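Side-chain contacts in C-glycoside 3-oxidase (Microbacterium trichothecenolyticum, PDB 7DVE), which oxidises the C3 hydroxyl of the sugar in C-glycosides such as isoorientin and mangiferin, using bound FAD and passing the electrons to oxygen to give hydrogen peroxide: residues A[123-126]-A[127-130]; A[271-274]-A[275-278]; A[154-157]-A[158-161]; A[217-220]-A[221-225]. All blocks are in the same frame, centred on the assembly; numbering follows the deposited sequence.

Interaction 1: residues A[123-126]-A[127-130]; sequences GMAA and HWTG. With FAD (flavin-adenine dinucleotide), chain C.
Both faces of the Trp128 indole are met by its own loop: Ala125 lies over one face, its CA 3.9 Å from the centroid of the five-membered ring in a CH-pi contact, and Gly130 CA lies over the centre of the opposite face. FAD N1 sits at the indole edge, in plane. The imidazole of His127 has Ala126 CB above one face, 4.1 Å from the ring centroid, and Met124 O at its edge. These residues form a flavin-binding loop of the GMC oxidoreductase fold, built on the short 3-10 turn 124-126. The turn runs on into His127, whose N donates to Met124 O over 2.8 Å. Outside the loop, Trp128 NE1 is bonded to Ser213 O and His127 NE2 to Asn120 OD1. Asn120, itself an FAD-binding residue, also holds Gly123 O through ND2, so one amide steadies the loop at two points. The first torsion of Trp128 (chi1 71°) sets CG between the backbone N and the carbonyl carbon; the indole folds back on Ala125 while CB rests 3.3 Å from FAD C9A. At Gly123 a beta carbon would fall 2.2 Å from FAD O5B, consistent with a glycine at this place. The loop thus follows the cofactor from the diphosphate to the isoalloxazine. Met124 N donates to FAD O2A over 3.1 Å, Met124 CE touches the ribityl carbon C1', and at the redox end Thr129 OG1 donates to FAD N5 over 3.1 Å.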
loop_
_atom_site.group_PDB
_atom_site.type_symbol
_atom_site.label_atom_id
_atom_site.label_comp_id
_atom_site.label_asym_id
_atom_site.label_seq_id
_atom_site.Cartn_x
_atom_site.Cartn_y
_atom_site.Cartn_z
ATOM N N GLY A 123 3.049 -6.941 6.066
ATOM C CA GLY A 123 2.224 -6.921 4.870
ATOM C C GLY A 123 3.058 -6.663 3.631
ATOM O O GLY A 123 4.271 -6.925 3.589
ATOM N N MET A 124 2.408 -6.081 2.620
ATOM C CA MET A 124 3.083 -5.746 1.373
ATOM C C MET A 124 4.234 -4.759 1.576
ATOM O O MET A 124 5.160 -4.710 0.747
ATOM C CB MET A 124 2.065 -5.183 0.394
ATOM C CG MET A 124 1.657 -6.186 -0.628
ATOM S SD MET A 124 0.326 -5.707 -1.747
ATOM C CE MET A 124 0.718 -4.048 -2.035
ATOM N N ALA A 125 4.218 -3.988 2.675
ATOM C CA ALA A 125 5.316 -3.062 2.886
ATOM C C ALA A 125 6.617 -3.773 3.226
ATOM O O ALA A 125 7.662 -3.121 3.246
ATOM C CB ALA A 125 4.959 -2.047 3.981
ATOM N N ALA A 126 6.597 -5.082 3.494
ATOM C CA ALA A 126 7.880 -5.767 3.574
ATOM C C ALA A 126 8.527 -5.936 2.205
ATOM O O ALA A 126 9.691 -6.354 2.132
ATOM C CB ALA A 126 7.739 -7.130 4.232
ATOM N N HIS A 127 7.819 -5.578 1.134
ATOM C CA HIS A 127 8.260 -5.850 -0.225
ATOM C C HIS A 127 8.157 -4.651 -1.148
ATOM O O HIS A 127 8.521 -4.780 -2.323
ATOM C CB HIS A 127 7.427 -6.991 -0.851
ATOM C CG HIS A 127 7.241 -8.168 0.045
ATOM N ND1 HIS A 127 8.178 -9.174 0.148
ATOM C CD2 HIS A 127 6.241 -8.494 0.895
ATOM C CE1 HIS A 127 7.756 -10.077 1.017
ATOM N NE2 HIS A 127 6.580 -9.691 1.478
ATOM N N TRP A 128 7.632 -3.518 -0.680
ATOM C CA TRP A 128 7.261 -2.419 -1.558
ATOM C C TRP A 128 8.485 -1.597 -1.962
ATOM O O TRP A 128 9.612 -1.863 -1.534
ATOM C CB TRP A 128 6.199 -1.540 -0.899
ATOM C CG TRP A 128 6.653 -0.692 0.269
ATOM C CD1 TRP A 128 7.691 -0.943 1.140
ATOM C CD2 TRP A 128 6.066 0.544 0.698
ATOM N NE1 TRP A 128 7.765 0.054 2.096
ATOM C CE2 TRP A 128 6.791 0.984 1.841
ATOM C CE3 TRP A 128 5.006 1.320 0.233
ATOM C CZ2 TRP A 128 6.480 2.172 2.515
ATOM C CZ3 TRP A 128 4.700 2.503 0.911
ATOM C CH2 TRP A 128 5.436 2.915 2.033
ATOM N N THR A 129 8.258 -0.576 -2.809
ATOM C CA THR A 129 9.316 0.342 -3.238
ATOM C C THR A 129 9.101 1.765 -2.723
ATOM O O THR A 129 9.618 2.720 -3.313
ATOM C CB THR A 129 9.457 0.358 -4.761
ATOM O OG1 THR A 129 8.210 0.722 -5.336
ATOM C CG2 THR A 129 9.908 -0.994 -5.301
ATOM N N GLY A 130 8.301 1.918 -1.669
ATOM C CA GLY A 130 8.379 3.027 -0.734
ATOM C C GLY A 130 8.028 4.418 -1.228
ATOM O O GLY A 130 8.308 5.370 -0.502
HETATM P PA FAD C . -1.088 -4.773 3.559
HETATM O O1A FAD C . -1.532 -5.801 2.587
HETATM O O2A FAD C . 0.188 -4.061 3.316
HETATM O O5B FAD C . -1.076 -5.583 4.954
HETATM C C5B FAD C . -2.261 -6.266 5.373
HETATM C C4B FAD C . -1.896 -7.429 6.259
HETATM O O4B FAD C . -3.165 -8.006 6.685
HETATM C C3B FAD C . -1.185 -8.538 5.456
HETATM O O3B FAD C . 0.036 -8.877 6.141
HETATM C C2B FAD C . -2.201 -9.686 5.555
HETATM O O2B FAD C . -1.560 -10.958 5.668
HETATM C C1B FAD C . -2.911 -9.392 6.861
HETATM N N9A FAD C . -4.235 -10.111 6.928
HETATM C C8A FAD C . -5.136 -10.022 5.936
HETATM N N7A FAD C . -6.208 -10.747 6.270
HETATM C C5A FAD C . -5.981 -11.298 7.465
HETATM C C6A FAD C . -6.744 -12.088 8.233
HETATM N N6A FAD C . -7.940 -12.411 7.742
HETATM N N1A FAD C . -6.337 -12.535 9.437
HETATM C C2A FAD C . -5.071 -12.151 9.884
HETATM N N3A FAD C . -4.291 -11.310 9.067
HETATM C C4A FAD C . -4.762 -10.902 7.877
HETATM N N1 FAD C . 2.654 1.512 -2.289
HETATM C C2 FAD C . 2.965 2.860 -2.297
HETATM O O2 FAD C . 2.212 3.626 -1.706
HETATM N N3 FAD C . 4.104 3.321 -2.977
HETATM C C4 FAD C . 4.964 2.401 -3.616
HETATM O O4 FAD C . 5.975 2.815 -4.191
HETATM C C4X FAD C . 4.636 1.049 -3.598
HETATM N N5 FAD C . 5.385 0.118 -4.239
HETATM C C5X FAD C . 5.102 -1.207 -4.078
HETATM C C6 FAD C . 5.946 -2.196 -4.615
HETATM C C7 FAD C . 5.714 -3.553 -4.418
HETATM C C7M FAD C . 6.669 -4.617 -5.016
HETATM C C8 FAD C . 4.604 -3.951 -3.670
HETATM C C8M FAD C . 4.332 -5.451 -3.447
HETATM C C9 FAD C . 3.750 -2.975 -3.137
HETATM C C9A FAD C . 3.985 -1.603 -3.340
HETATM N N10 FAD C . 3.154 -0.658 -2.843
HETATM C C10 FAD C . 3.483 0.633 -2.926
HETATM C "C1'" FAD C . 1.871 -0.987 -2.161
HETATM C "C2'" FAD C . 1.933 -1.015 -0.629
HETATM O "O2'" FAD C . 2.755 -2.125 -0.229
HETATM C "C3'" FAD C . 0.492 -1.105 -0.025
HETATM O "O3'" FAD C . -0.274 0.042 -0.419
HETATM C "C4'" FAD C . 0.526 -1.090 1.504
HETATM O "O4'" FAD C . 1.322 -2.168 1.973
HETATM C "C5'" FAD C . -0.909 -1.239 2.078
HETATM O "O5'" FAD C . -0.859 -1.446 3.504
HETATM P P FAD C . -2.032 -2.177 4.346
HETATM O O1P FAD C . -1.617 -2.472 5.745
HETATM O O2P FAD C . -3.244 -1.364 4.106
HETATM O O3P FAD C . -2.239 -3.667 3.749
#

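Interaction 2: residues A[271-274]-A[275-278]; sequences AADA and LRTP. With FAD (flavin-adenine dinucleotide), chain C.
Asp273 and Arg276 are joined by a salt bridge, and the same carboxylate caps the start of helix 276-283, which follows strand 267-270 of the parallel, Rossmann-type sheet. The ionic part falls on OD2: Arg276 approaches side-on, with NE 2.9 Å and NH2 3.1 Å from Asp273 OD2, which lies in the guanidinium plane although the two flat groups are turned 42° apart. A bend at chi3 (-82°) brings the arginine end back to the aspartate. The capping part falls on OD1, which receives Leu275 N on its anti side and Arg276 N on its syn side, the latter over 2.7 Å in an almost straight bond (173°). Among the remaining polar contacts, Thr277 OG1 accepts from Ala272 N at 2.8 Å and donates to Asp273 O at 2.9 Å. Thr277 N reaches that carbonyl from the other face of its plane. Van der Waals contacts carry the turn to the cofactor: Ala272 CB is 3.4 Å from FAD N7A, and the guanidinium lays one face near FAD C8A and the ribose C2B. Beyond the turn, Arg276 NH2 and NH1 bond to Ser118 O and Ser119 OG. With an alanine in place of Asp273, the Leu275 and Arg276 amides would probably lose their cap and the guanidinium its anionic partner, leaving it less firmly held against the adenosine. Because each carboxylate oxygen has two donors, one pair from the helix start and one from a cation, the group is likely to stay ionised despite its nearness to the FAD phosphates.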
loop_
_atom_site.group_PDB
_atom_site.type_symbol
_atom_site.label_atom_id
_atom_site.label_comp_id
_atom_site.label_asym_id
_atom_site.label_seq_id
_atom_site.Cartn_x
_atom_site.Cartn_y
_atom_site.Cartn_z
ATOM N N ALA A 271 -7.450 -4.029 9.169
ATOM C CA ALA A 271 -6.530 -3.455 8.204
ATOM C C ALA A 271 -5.920 -4.626 7.440
ATOM O O ALA A 271 -4.724 -4.917 7.527
ATOM C CB ALA A 271 -5.466 -2.599 8.894
ATOM N N ALA A 272 -6.768 -5.326 6.699
ATOM C CA ALA A 272 -6.388 -6.589 6.085
ATOM C C ALA A 272 -6.149 -6.471 4.581
ATOM O O ALA A 272 -6.125 -7.490 3.890
ATOM C CB ALA A 272 -7.456 -7.636 6.391
ATOM N N ASP A 273 -5.916 -5.248 4.087
ATOM C CA ASP A 273 -5.779 -4.831 2.685
ATOM C C ASP A 273 -7.169 -4.665 2.094
ATOM O O ASP A 273 -8.154 -5.067 2.721
ATOM C CB ASP A 273 -4.867 -5.763 1.831
ATOM C CG ASP A 273 -5.537 -7.094 1.362
ATOM O OD1 ASP A 273 -6.750 -7.175 1.018
ATOM O OD2 ASP A 273 -4.788 -8.104 1.325
ATOM N N ALA A 274 -7.257 -4.072 0.897
ATOM C CA ALA A 274 -8.538 -3.651 0.335
ATOM C C ALA A 274 -9.447 -4.800 -0.094
ATOM O O ALA A 274 -10.623 -4.547 -0.409
ATOM C CB ALA A 274 -8.312 -2.734 -0.866
ATOM N N LEU A 275 -8.960 -6.042 -0.162
ATOM C CA LEU A 275 -9.871 -7.122 -0.540
ATOM C C LEU A 275 -10.131 -8.103 0.581
ATOM O O LEU A 275 -11.242 -8.635 0.660
ATOM C CB LEU A 275 -9.352 -7.890 -1.759
ATOM C CG LEU A 275 -8.926 -6.990 -2.912
ATOM C CD1 LEU A 275 -7.848 -7.674 -3.699
ATOM C CD2 LEU A 275 -10.111 -6.582 -3.787
ATOM N N ARG A 276 -9.157 -8.329 1.468
ATOM C CA ARG A 276 -9.386 -9.251 2.572
ATOM C C ARG A 276 -10.136 -8.598 3.730
ATOM O O ARG A 276 -10.783 -9.317 4.506
ATOM C CB ARG A 276 -8.063 -9.845 3.042
ATOM C CG ARG A 276 -7.508 -10.872 2.082
ATOM C CD ARG A 276 -6.294 -11.555 2.644
ATOM N NE ARG A 276 -5.110 -10.733 2.424
ATOM C CZ ARG A 276 -3.865 -11.088 2.721
ATOM N NH1 ARG A 276 -3.603 -12.214 3.360
ATOM N NH2 ARG A 276 -2.858 -10.292 2.356
ATOM N N THR A 277 -10.102 -7.262 3.826
ATOM C CA THR A 277 -10.929 -6.547 4.804
ATOM C C THR A 277 -12.415 -6.684 4.491
ATOM O O THR A 277 -13.183 -7.092 5.389
ATOM C CB THR A 277 -10.495 -5.073 4.872
ATOM O OG1 THR A 277 -9.166 -4.979 5.394
ATOM C CG2 THR A 277 -11.446 -4.255 5.732
ATOM N N PRO A 278 -12.892 -6.374 3.270
ATOM C CA PRO A 278 -14.291 -6.732 2.940
ATOM C C PRO A 278 -14.570 -8.217 3.102
ATOM O O PRO A 278 -15.676 -8.576 3.524
ATOM C CB PRO A 278 -14.450 -6.298 1.472
ATOM C CG PRO A 278 -13.331 -5.381 1.199
ATOM C CD PRO A 278 -12.202 -5.758 2.121
HETATM P PA FAD C . -1.088 -4.773 3.559
HETATM O O1A FAD C . -1.532 -5.801 2.587
HETATM O O2A FAD C . 0.188 -4.061 3.316
HETATM O O5B FAD C . -1.076 -5.583 4.954
HETATM C C5B FAD C . -2.261 -6.266 5.373
HETATM C C4B FAD C . -1.896 -7.429 6.259
HETATM O O4B FAD C . -3.165 -8.006 6.685
HETATM C C3B FAD C . -1.185 -8.538 5.456
HETATM O O3B FAD C . 0.036 -8.877 6.141
HETATM C C2B FAD C . -2.201 -9.686 5.555
HETATM O O2B FAD C . -1.560 -10.958 5.668
HETATM C C1B FAD C . -2.911 -9.392 6.861
HETATM N N9A FAD C . -4.235 -10.111 6.928
HETATM C C8A FAD C . -5.136 -10.022 5.936
HETATM N N7A FAD C . -6.208 -10.747 6.270
HETATM C C5A FAD C . -5.981 -11.298 7.465
HETATM C C6A FAD C . -6.744 -12.088 8.233
HETATM N N6A FAD C . -7.940 -12.411 7.742
HETATM N N1A FAD C . -6.337 -12.535 9.437
HETATM C C2A FAD C . -5.071 -12.151 9.884
HETATM N N3A FAD C . -4.291 -11.310 9.067
HETATM C C4A FAD C . -4.762 -10.902 7.877
HETATM N N1 FAD C . 2.654 1.512 -2.289
HETATM C C2 FAD C . 2.965 2.860 -2.297
HETATM O O2 FAD C . 2.212 3.626 -1.706
HETATM N N3 FAD C . 4.104 3.321 -2.977
HETATM C C4 FAD C . 4.964 2.401 -3.616
HETATM O O4 FAD C . 5.975 2.815 -4.191
HETATM C C4X FAD C . 4.636 1.049 -3.598
HETATM N N5 FAD C . 5.385 0.118 -4.239
HETATM C C5X FAD C . 5.102 -1.207 -4.078
HETATM C C6 FAD C . 5.946 -2.196 -4.615
HETATM C C7 FAD C . 5.714 -3.553 -4.418
HETATM C C7M FAD C . 6.669 -4.617 -5.016
HETATM C C8 FAD C . 4.604 -3.951 -3.670
HETATM C C8M FAD C . 4.332 -5.451 -3.447
HETATM C C9 FAD C . 3.750 -2.975 -3.137
HETATM C C9A FAD C . 3.985 -1.603 -3.340
HETATM N N10 FAD C . 3.154 -0.658 -2.843
HETATM C C10 FAD C . 3.483 0.633 -2.926
HETATM C "C1'" FAD C . 1.871 -0.987 -2.161
HETATM C "C2'" FAD C . 1.933 -1.015 -0.629
HETATM O "O2'" FAD C . 2.755 -2.125 -0.229
HETATM C "C3'" FAD C . 0.492 -1.105 -0.025
HETATM O "O3'" FAD C . -0.274 0.042 -0.419
HETATM C "C4'" FAD C . 0.526 -1.090 1.504
HETATM O "O4'" FAD C . 1.322 -2.168 1.973
HETATM C "C5'" FAD C . -0.909 -1.239 2.078
HETATM O "O5'" FAD C . -0.859 -1.446 3.504
HETATM P P FAD C . -2.032 -2.177 4.346
HETATM O O1P FAD C . -1.617 -2.472 5.745
HETATM O O2P FAD C . -3.244 -1.364 4.106
HETATM O O3P FAD C . -2.239 -3.667 3.749
#

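Interaction 3: residues A[154-157]-A[158-161]; sequences LSEG and ERLL
An i to i+3 salt bridge on helix 149-161 joins Glu156 to Arg159, whose side chains lie alongside each other and point the same way. Arg159 offers the side of its guanidinium: NE donates to Glu156 OE1 over 2.6 Å, and NH2 to Glu156 OE2 over 2.7 Å at a nearly straight 169°. Each oxygen is met on its syn side, and the two flat groups are only 22° from parallel, a forked grip that limits rotation of both. Arg159 reaches this position with CG anti to the backbone N (chi1 163°) and a bend at chi3, while Glu156 turns at chi2. Leu160 CD2 sits 3.9 Å above the centre of one guanidinium face. The backbone beneath is regular alpha helix, as in the bond from Glu158 N to Leu154 O, 2.9 Å, and that from Leu161 N to Gly157 O. On the next flank Glu158 runs back along the helix, its CD 3.3 Å from Leu154 O, and pairs with Arg134, which also bonds Ser155 OG. Arg159 NH1 carries a second salt bridge, to Glu30 of helix 19-31. The apolar side is wedged between two other helices: Leu160 packs on Thr23 and Arg26 of helix 19-31 and on Val498 of helix 490-510, and Leu161 touches Leu491 of the latter.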
loop_
_atom_site.group_PDB
_atom_site.type_symbol
_atom_site.label_atom_id
_atom_site.label_comp_id
_atom_site.label_asym_id
_atom_site.label_seq_id
_atom_site.Cartn_x
_atom_site.Cartn_y
_atom_site.Cartn_z
ATOM N N LEU A 154 -1.516 14.067 6.681
ATOM C CA LEU A 154 -0.449 13.618 5.790
ATOM C C LEU A 154 0.928 13.876 6.413
ATOM O O LEU A 154 1.837 13.043 6.286
ATOM C CB LEU A 154 -0.574 14.294 4.431
ATOM C CG LEU A 154 -1.824 13.997 3.617
ATOM C CD1 LEU A 154 -2.066 15.135 2.655
ATOM C CD2 LEU A 154 -1.699 12.660 2.837
ATOM N N SER A 155 1.103 15.018 7.097
ATOM C CA SER A 155 2.344 15.246 7.842
ATOM C C SER A 155 2.574 14.156 8.882
ATOM O O SER A 155 3.679 13.611 8.987
ATOM C CB SER A 155 2.327 16.615 8.520
ATOM O OG SER A 155 2.393 17.651 7.558
ATOM N N GLU A 156 1.530 13.802 9.638
ATOM C CA GLU A 156 1.674 12.727 10.612
ATOM C C GLU A 156 2.032 11.392 9.944
ATOM O O GLU A 156 2.857 10.635 10.465
ATOM C CB GLU A 156 0.399 12.618 11.437
ATOM C CG GLU A 156 0.404 13.589 12.589
ATOM C CD GLU A 156 1.418 13.220 13.647
ATOM O OE1 GLU A 156 2.604 13.644 13.551
ATOM O OE2 GLU A 156 1.007 12.507 14.590
ATOM N N GLY A 157 1.446 11.091 8.782
ATOM C CA GLY A 157 1.802 9.854 8.094
ATOM C C GLY A 157 3.237 9.847 7.593
ATOM O O GLY A 157 3.920 8.815 7.644
ATOM N N GLU A 158 3.709 10.987 7.077
ATOM C CA GLU A 158 5.126 11.128 6.718
ATOM C C GLU A 158 6.037 10.931 7.928
ATOM O O GLU A 158 7.128 10.362 7.813
ATOM C CB GLU A 158 5.368 12.497 6.092
ATOM C CG GLU A 158 4.775 12.595 4.694
ATOM C CD GLU A 158 4.368 14.005 4.316
ATOM O OE1 GLU A 158 4.606 14.947 5.113
ATOM O OE2 GLU A 158 3.815 14.173 3.208
ATOM N N ARG A 159 5.602 11.380 9.105
ATOM C CA ARG A 159 6.374 11.081 10.314
ATOM C C ARG A 159 6.350 9.585 10.637
ATOM O O ARG A 159 7.370 9.001 11.027
ATOM C CB ARG A 159 5.839 11.891 11.482
ATOM C CG ARG A 159 6.266 11.399 12.842
ATOM C CD ARG A 159 5.708 12.303 13.924
ATOM N NE ARG A 159 4.363 11.914 14.353
ATOM C CZ ARG A 159 4.104 11.036 15.317
ATOM N NH1 ARG A 159 5.074 10.363 15.918
ATOM N NH2 ARG A 159 2.845 10.846 15.706
ATOM N N LEU A 160 5.193 8.943 10.477
ATOM C CA LEU A 160 5.108 7.528 10.819
ATOM C C LEU A 160 6.003 6.697 9.906
ATOM O O LEU A 160 6.635 5.731 10.349
ATOM C CB LEU A 160 3.662 7.048 10.749
ATOM C CG LEU A 160 2.694 7.593 11.805
ATOM C CD1 LEU A 160 1.492 6.686 11.915
ATOM C CD2 LEU A 160 3.344 7.753 13.174
ATOM N N LEU A 161 6.095 7.075 8.637
ATOM C CA LEU A 161 6.846 6.303 7.666
ATOM C C LEU A 161 8.284 6.773 7.516
ATOM O O LEU A 161 9.042 6.141 6.782
ATOM C CB LEU A 161 6.124 6.339 6.301
ATOM C CG LEU A 161 4.747 5.643 6.198
ATOM C CD1 LEU A 161 3.845 6.286 5.126
ATOM C CD2 LEU A 161 4.888 4.160 5.918
#

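Interaction 4: residues A[217-220]-A[221-225]; sequences VVLG and DITRG
Leu219 and Thr223, one helical turn apart, meet at an oblique angle, methyl against methyl, with Leu219 CD2 3.7 Å from Thr223 CG2. The threonine branches divide the work: with chi1 at -55°, CG2 stands anti to the backbone N and meets the leucine, while OG1 lies beside that N and turns to the carbonyl of Leu219. OG1 is modelled 2.6 Å from Leu219 O as a donor, but the place of this oxygen is uncertain, since it comes too close to its neighbour. Replacing Thr223 by alanine would take away both branches, and Leu219 CD2 would probably be left with a gap beside it and the Leu219 carbonyl without the hydroxyl. Round the helix, Arg224 folds back at chi3 (-71°) and spreads its guanidinium flat over the Gly220 peptide, with Gly220 O 3.6 Å above its plane near the centre. The same oxygen accepts from Arg224 N over 3.0 Å. Arg224 NH2 forms a salt bridge to Asp221 OD1 over 3.2 Å, reaching the oxygen from above the carboxylate plane, and NH1 bonds to Asp216 O, one turn before Gly220. The arginine thus links residues on both sides of the break in the helix. That break lies at Gly220, whose phi is 65°, and the amides of Asp221 and Ile222 make no bond to the preceding turn. The inner face, with Val218 and Leu219 on Ala22 and Thr223 on Arg26, packs against helix 19-31, giving the arrangement of a kinked surface helix laid on the helix that follows the first strand of a Rossmann-type FAD-binding fold.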
loop_
_atom_site.group_PDB
_atom_site.type_symbol
_atom_site.label_atom_id
_atom_site.label_comp_id
_atom_site.label_asym_id
_atom_site.label_seq_id
_atom_site.Cartn_x
_atom_site.Cartn_y
_atom_site.Cartn_z
ATOM N N VAL A 217 9.094 0.473 10.879
ATOM C CA VAL A 217 9.265 1.887 11.193
ATOM C C VAL A 217 7.974 2.487 11.740
ATOM O O VAL A 217 8.008 3.307 12.668
ATOM C CB VAL A 217 9.762 2.645 9.951
ATOM C CG1 VAL A 217 9.923 4.142 10.261
ATOM C CG2 VAL A 217 11.073 2.049 9.492
ATOM N N VAL A 218 6.830 2.092 11.184
ATOM C CA VAL A 218 5.550 2.591 11.679
ATOM C C VAL A 218 5.317 2.130 13.115
ATOM O O VAL A 218 4.920 2.919 13.978
ATOM C CB VAL A 218 4.401 2.159 10.749
ATOM C CG1 VAL A 218 3.104 2.792 11.220
ATOM C CG2 VAL A 218 4.696 2.568 9.317
ATOM N N LEU A 219 5.573 0.847 13.396
ATOM C CA LEU A 219 5.439 0.326 14.755
ATOM C C LEU A 219 6.429 1.006 15.690
ATOM O O LEU A 219 6.078 1.390 16.820
ATOM C CB LEU A 219 5.668 -1.188 14.753
ATOM C CG LEU A 219 4.547 -2.111 14.242
ATOM C CD1 LEU A 219 4.997 -3.565 14.278
ATOM C CD2 LEU A 219 3.267 -1.938 15.038
ATOM N N GLY A 220 7.688 1.159 15.239
ATOM C CA GLY A 220 8.683 1.909 15.974
ATOM C C GLY A 220 9.062 1.310 17.305
ATOM O O GLY A 220 8.468 0.324 17.770
ATOM N N ASP A 221 10.055 1.929 17.950
ATOM C CA ASP A 221 10.427 1.462 19.266
ATOM C C ASP A 221 9.336 1.730 20.279
ATOM O O ASP A 221 9.256 1.001 21.272
ATOM C CB ASP A 221 11.735 2.085 19.730
ATOM C CG ASP A 221 12.894 1.741 18.824
ATOM O OD1 ASP A 221 12.970 0.590 18.317
ATOM O OD2 ASP A 221 13.762 2.622 18.670
ATOM N N ILE A 222 8.476 2.733 20.056
ATOM C CA ILE A 222 7.416 2.941 21.045
ATOM C C ILE A 222 6.422 1.782 21.023
ATOM O O ILE A 222 5.948 1.370 22.080
ATOM C CB ILE A 222 6.706 4.308 20.896
ATOM C CG1 ILE A 222 5.891 4.604 22.157
ATOM C CG2 ILE A 222 5.764 4.340 19.714
ATOM C CD1 ILE A 222 5.435 6.042 22.292
ATOM N N THR A 223 6.126 1.177 19.867
ATOM C CA THR A 223 5.213 0.041 19.940
ATOM C C THR A 223 5.939 -1.226 20.373
ATOM O O THR A 223 5.437 -1.961 21.236
ATOM C CB THR A 223 4.510 -0.144 18.603
ATOM O OG1 THR A 223 3.881 1.093 18.248
ATOM C CG2 THR A 223 3.461 -1.260 18.685
ATOM N N ARG A 224 7.150 -1.459 19.840
ATOM C CA ARG A 224 7.919 -2.630 20.259
ATOM C C ARG A 224 8.206 -2.640 21.761
ATOM O O ARG A 224 8.309 -3.718 22.355
ATOM C CB ARG A 224 9.228 -2.717 19.477
ATOM C CG ARG A 224 9.087 -3.312 18.090
ATOM C CD ARG A 224 10.456 -3.532 17.456
ATOM N NE ARG A 224 11.109 -2.281 17.086
ATOM C CZ ARG A 224 10.890 -1.635 15.947
ATOM N NH1 ARG A 224 10.000 -2.067 15.066
ATOM N NH2 ARG A 224 11.572 -0.520 15.691
ATOM N N GLY A 225 8.350 -1.470 22.398
ATOM C CA GLY A 225 8.578 -1.398 23.836
ATOM C C GLY A 225 7.334 -1.277 24.718
ATOM O O GLY A 225 7.445 -1.174 25.946
#

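In the fold
Along the chain the order is interaction 1, 3, 4 and 2, each closing before the next opens. Interactions 1 and 2, with centres 16 Å apart, do not touch but meet the same FAD: 271-278 leaves the parallel sheet at strand 267-270 beside the adenosine, and 123-130 runs on to the flavin. Interactions 3 and 4 lie on helices 149-161 and 215-224, which touch where Leu161 CD2 meets Val218 CG2 at 3.8 Å, and both pack on helix 19-31. Leu161 also reaches Trp128 of interaction 1, linking this helical packing to the flavin loop. Two local contacts thus bind cofactor, while the other two lie within helices packed on helix 19-31.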